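PDB 4NAS: ribulose-bisphosphate carboxylase from Alicyclobacillus acidocaldarius subsp. acidocaldarius, which belongs to the RuBisCO large-chain family, pairing an N-terminal domain with a TIM-barrel catalytic domain in a two-chain assembly. Local coordinates for residues Q122-R136 / A252-I264. Sequence-based numbering, arbitrary orientation.
Sequences QFPGPKFGVEGVRRR and ADLARDPDVDVPI. With CA (calcium ion), chain L.
Pro124 and Arg256 bring the backbones closest, CA to CA 5.5 Å, where the loop leading into helix 129-137 runs past the C-terminal end of helix 248-256 and the turn after it. Lys127 reaches across into that end. With CG anti to the backbone N (chi1 -170°) and the chain bent at chi3 and chi4, its NZ donates to Asp257 O and, at 2.8 Å, to Val260 O. It adds weak bonds to Leu254 O and Ala255 O, and meets a water that also bonds Val262 O. The ammonium thus gathers carbonyls of both the helix end and the type I turn 257-260, whose closing Val260 N reaches Asp257 O from the face opposite NZ. Pro263 CD makes a CH-pi contact over one face of the Phe128 ring, 4.1 Å from its centroid. The same CD lies over one face of the Arg136 guanidinium, whose NH1 bonds Asp261 O at 2.8 Å from above the carbonyl plane. At the far end, Arg256 NH2 donates to Gln122 O (3.3 Å), and Pro124 CB lies over the centre of one face of its guanidinium; Pro124 O binds a calcium ion. Pro263 leads into strand 264-267, and the lysine amine sits at the carbonyl-lined C-terminal end of the helix in an alpha-to-beta connection of the TIM barrel.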
# COMPACT_ATOMS: atom_id res chain seq x y z
N GLN B 122 8.62 -17.46 8.37
CA GLN B 122 9.35 -16.27 8.74
C GLN B 122 8.41 -15.11 9.10
O GLN B 122 8.84 -14.05 9.56
CB GLN B 122 10.28 -15.84 7.60
CG GLN B 122 11.42 -16.80 7.33
CD GLN B 122 12.33 -16.25 6.25
OE1 GLN B 122 13.03 -15.26 6.47
NE2 GLN B 122 12.28 -16.84 5.06
N PHE B 123 7.11 -15.30 8.86
CA PHE B 123 6.14 -14.27 9.20
C PHE B 123 5.49 -14.64 10.55
O PHE B 123 5.44 -15.82 10.90
CB PHE B 123 5.09 -14.18 8.10
CG PHE B 123 5.59 -13.59 6.82
CD1 PHE B 123 5.91 -12.24 6.74
CD2 PHE B 123 5.73 -14.38 5.69
CE1 PHE B 123 6.37 -11.70 5.54
CE2 PHE B 123 6.18 -13.85 4.48
CZ PHE B 123 6.50 -12.50 4.41
N PRO B 124 5.01 -13.63 11.32
CA PRO B 124 4.56 -13.93 12.69
C PRO B 124 3.27 -14.73 12.78
O PRO B 124 3.16 -15.55 13.67
CB PRO B 124 4.33 -12.53 13.29
CG PRO B 124 4.04 -11.66 12.11
CD PRO B 124 4.96 -12.18 11.04
N GLY B 125 2.28 -14.49 11.93
CA GLY B 125 0.98 -15.12 12.15
C GLY B 125 0.28 -14.52 13.37
O GLY B 125 0.87 -13.71 14.10
N PRO B 126 -0.98 -14.90 13.60
CA PRO B 126 -1.77 -14.29 14.68
C PRO B 126 -1.19 -14.66 16.05
O PRO B 126 -0.70 -15.78 16.21
CB PRO B 126 -3.16 -14.91 14.48
CG PRO B 126 -3.19 -15.27 13.00
CD PRO B 126 -1.80 -15.78 12.75
N LYS B 127 -1.18 -13.71 16.97
CA LYS B 127 -0.73 -13.97 18.33
C LYS B 127 -1.80 -14.79 19.05
O LYS B 127 -1.49 -15.69 19.83
CB LYS B 127 -0.44 -12.65 19.06
CG LYS B 127 0.26 -12.82 20.42
CD LYS B 127 0.61 -11.51 21.12
CE LYS B 127 1.83 -10.80 20.51
NZ LYS B 127 1.52 -9.53 19.72
N PHE B 128 -3.07 -14.49 18.76
CA PHE B 128 -4.16 -15.16 19.46
C PHE B 128 -4.94 -16.18 18.63
O PHE B 128 -5.21 -17.30 19.11
CB PHE B 128 -5.12 -14.12 20.06
CG PHE B 128 -4.50 -13.31 21.15
CD1 PHE B 128 -4.51 -13.76 22.46
CD2 PHE B 128 -3.90 -12.10 20.87
CE1 PHE B 128 -3.93 -13.01 23.47
CE2 PHE B 128 -3.31 -11.36 21.87
CZ PHE B 128 -3.34 -11.81 23.17
N GLY B 129 -5.30 -15.80 17.42
CA GLY B 129 -6.17 -16.62 16.58
C GLY B 129 -7.57 -16.81 17.14
O GLY B 129 -7.95 -16.16 18.11
N VAL B 130 -8.34 -17.72 16.54
CA VAL B 130 -9.70 -18.01 16.95
C VAL B 130 -9.75 -18.37 18.44
O VAL B 130 -10.42 -17.72 19.23
CB VAL B 130 -10.33 -19.15 16.08
CG1 VAL B 130 -11.64 -19.61 16.65
CG2 VAL B 130 -10.52 -18.70 14.64
N GLU B 131 -8.99 -19.39 18.83
CA GLU B 131 -9.03 -19.90 20.21
C GLU B 131 -8.61 -18.87 21.28
O GLU B 131 -9.11 -18.89 22.40
CB GLU B 131 -8.17 -21.17 20.34
N GLY B 132 -7.68 -17.99 20.93
CA GLY B 132 -7.16 -17.01 21.87
C GLY B 132 -8.08 -15.81 22.05
O GLY B 132 -8.16 -15.25 23.14
N VAL B 133 -8.79 -15.44 20.99
CA VAL B 133 -9.80 -14.39 21.12
C VAL B 133 -10.92 -14.90 22.01
O VAL B 133 -11.38 -14.19 22.92
CB VAL B 133 -10.40 -14.00 19.75
CG1 VAL B 133 -11.70 -13.20 19.95
CG2 VAL B 133 -9.39 -13.22 18.93
N ARG B 134 -11.37 -16.13 21.77
CA ARG B 134 -12.45 -16.71 22.57
C ARG B 134 -12.08 -16.79 24.05
O ARG B 134 -12.92 -16.53 24.92
CB ARG B 134 -12.82 -18.12 22.07
CG ARG B 134 -13.59 -18.15 20.78
CD ARG B 134 -14.10 -19.55 20.48
NE ARG B 134 -14.85 -19.57 19.21
CZ ARG B 134 -16.10 -19.14 19.08
NH1 ARG B 134 -16.74 -18.65 20.12
NH2 ARG B 134 -16.71 -19.19 17.90
N ARG B 135 -10.83 -17.18 24.32
CA ARG B 135 -10.32 -17.30 25.67
C ARG B 135 -10.22 -15.95 26.35
O ARG B 135 -10.58 -15.81 27.51
CB ARG B 135 -8.95 -17.97 25.65
CG ARG B 135 -8.41 -18.32 27.02
CD ARG B 135 -6.91 -18.57 26.97
NE ARG B 135 -6.41 -19.01 28.25
N ARG B 136 -9.72 -14.94 25.64
CA ARG B 136 -9.62 -13.60 26.21
C ARG B 136 -11.00 -13.06 26.58
O ARG B 136 -11.16 -12.48 27.66
CB ARG B 136 -8.96 -12.63 25.24
CG ARG B 136 -7.50 -12.90 25.00
CD ARG B 136 -6.65 -12.04 25.87
NE ARG B 136 -6.89 -10.62 25.61
CZ ARG B 136 -5.98 -9.68 25.79
NH1 ARG B 136 -4.77 -10.03 26.22
NH2 ARG B 136 -6.26 -8.41 25.55
N ALA B 252 3.11 -6.45 11.05
CA ALA B 252 3.86 -7.66 11.43
C ALA B 252 4.65 -7.49 12.72
O ALA B 252 4.68 -8.41 13.57
CB ALA B 252 4.81 -8.10 10.30
N ASP B 253 5.28 -6.33 12.90
CA ASP B 253 6.06 -6.09 14.11
C ASP B 253 5.18 -6.07 15.36
O ASP B 253 5.58 -6.52 16.43
CB ASP B 253 6.85 -4.78 14.02
CG ASP B 253 8.03 -4.85 13.04
OD1 ASP B 253 8.42 -5.95 12.59
OD2 ASP B 253 8.58 -3.78 12.72
N LEU B 254 3.96 -5.55 15.21
CA LEU B 254 2.98 -5.52 16.32
C LEU B 254 2.55 -6.94 16.71
O LEU B 254 2.44 -7.28 17.90
CB LEU B 254 1.73 -4.77 15.89
CG LEU B 254 1.64 -3.24 15.85
CD1 LEU B 254 2.84 -2.60 15.21
CD2 LEU B 254 0.36 -2.85 15.08
N ALA B 255 2.27 -7.74 15.71
CA ALA B 255 1.81 -9.10 15.94
C ALA B 255 2.95 -9.96 16.53
O ALA B 255 2.72 -10.92 17.27
CB ALA B 255 1.27 -9.68 14.62
N ARG B 256 4.19 -9.58 16.23
CA ARG B 256 5.32 -10.35 16.75
C ARG B 256 5.70 -9.99 18.18
O ARG B 256 6.21 -10.82 18.93
CB ARG B 256 6.53 -10.22 15.84
CG ARG B 256 7.57 -11.33 16.07
CD ARG B 256 8.82 -11.12 15.23
NE ARG B 256 8.56 -10.92 13.80
CZ ARG B 256 8.46 -11.90 12.91
NH1 ARG B 256 8.57 -13.16 13.28
NH2 ARG B 256 8.24 -11.60 11.64
N ASP B 257 5.43 -8.75 18.58
CA ASP B 257 5.86 -8.23 19.88
C ASP B 257 5.03 -8.81 21.06
O ASP B 257 3.83 -8.55 21.16
CB ASP B 257 5.74 -6.70 19.84
CG ASP B 257 6.44 -6.01 20.98
OD1 ASP B 257 6.73 -6.65 22.02
OD2 ASP B 257 6.68 -4.79 20.84
N PRO B 258 5.69 -9.56 21.96
CA PRO B 258 5.01 -10.18 23.11
C PRO B 258 4.32 -9.15 23.99
O PRO B 258 3.25 -9.42 24.54
CB PRO B 258 6.17 -10.82 23.87
CG PRO B 258 7.19 -11.11 22.82
CD PRO B 258 7.11 -9.93 21.90
N ASP B 259 4.92 -7.97 24.11
CA ASP B 259 4.34 -6.89 24.92
C ASP B 259 3.09 -6.26 24.32
O ASP B 259 2.33 -5.60 25.04
CB ASP B 259 5.38 -5.81 25.24
CG ASP B 259 6.46 -6.30 26.19
OD1 ASP B 259 6.21 -7.25 26.96
OD2 ASP B 259 7.57 -5.72 26.17
N VAL B 260 2.87 -6.44 23.02
CA VAL B 260 1.59 -6.07 22.41
C VAL B 260 0.63 -7.23 22.66
O VAL B 260 0.35 -8.06 21.78
CB VAL B 260 1.70 -5.70 20.91
CG1 VAL B 260 0.36 -5.24 20.37
CG2 VAL B 260 2.72 -4.59 20.74
N ASP B 261 0.13 -7.27 23.88
CA ASP B 261 -0.55 -8.44 24.38
C ASP B 261 -2.05 -8.29 24.23
O ASP B 261 -2.80 -8.33 25.20
CB ASP B 261 -0.16 -8.67 25.84
CG ASP B 261 -0.57 -10.02 26.32
OD1 ASP B 261 -0.35 -11.00 25.57
OD2 ASP B 261 -1.12 -10.11 27.44
N VAL B 262 -2.49 -8.10 23.00
CA VAL B 262 -3.87 -7.80 22.71
C VAL B 262 -4.18 -8.26 21.27
O VAL B 262 -3.31 -8.17 20.40
CB VAL B 262 -4.07 -6.29 22.85
CG1 VAL B 262 -3.01 -5.56 22.05
CG2 VAL B 262 -5.45 -5.87 22.40
N PRO B 263 -5.40 -8.77 21.01
CA PRO B 263 -5.69 -9.19 19.63
C PRO B 263 -5.68 -8.03 18.64
O PRO B 263 -5.98 -6.89 19.00
CB PRO B 263 -7.10 -9.78 19.73
CG PRO B 263 -7.21 -10.25 21.15
CD PRO B 263 -6.42 -9.26 21.97
N ILE B 264 -5.33 -8.33 17.38
CA ILE B 264 -5.42 -7.34 16.32
C ILE B 264 -6.72 -7.50 15.50
O ILE B 264 -7.08 -8.60 15.07
CB ILE B 264 -4.16 -7.42 15.39
CG1 ILE B 264 -2.90 -7.02 16.19
CG2 ILE B 264 -4.39 -6.58 14.12
CD1 ILE B 264 -1.60 -7.32 15.48
CA CA L . 4.33 -16.81 15.33
O HOH W 1 5.92 -17.13 13.44
O HOH W 2 2.13 -13.36 16.42
O HOH W 3 2.12 -16.42 16.72
O HOH W 4 -1.00 -9.22 18.81
O HOH W 5 2.83 -18.59 14.42
O HOH W 6 5.11 -19.41 16.23
O HOH W 7 4.98 -14.76 16.14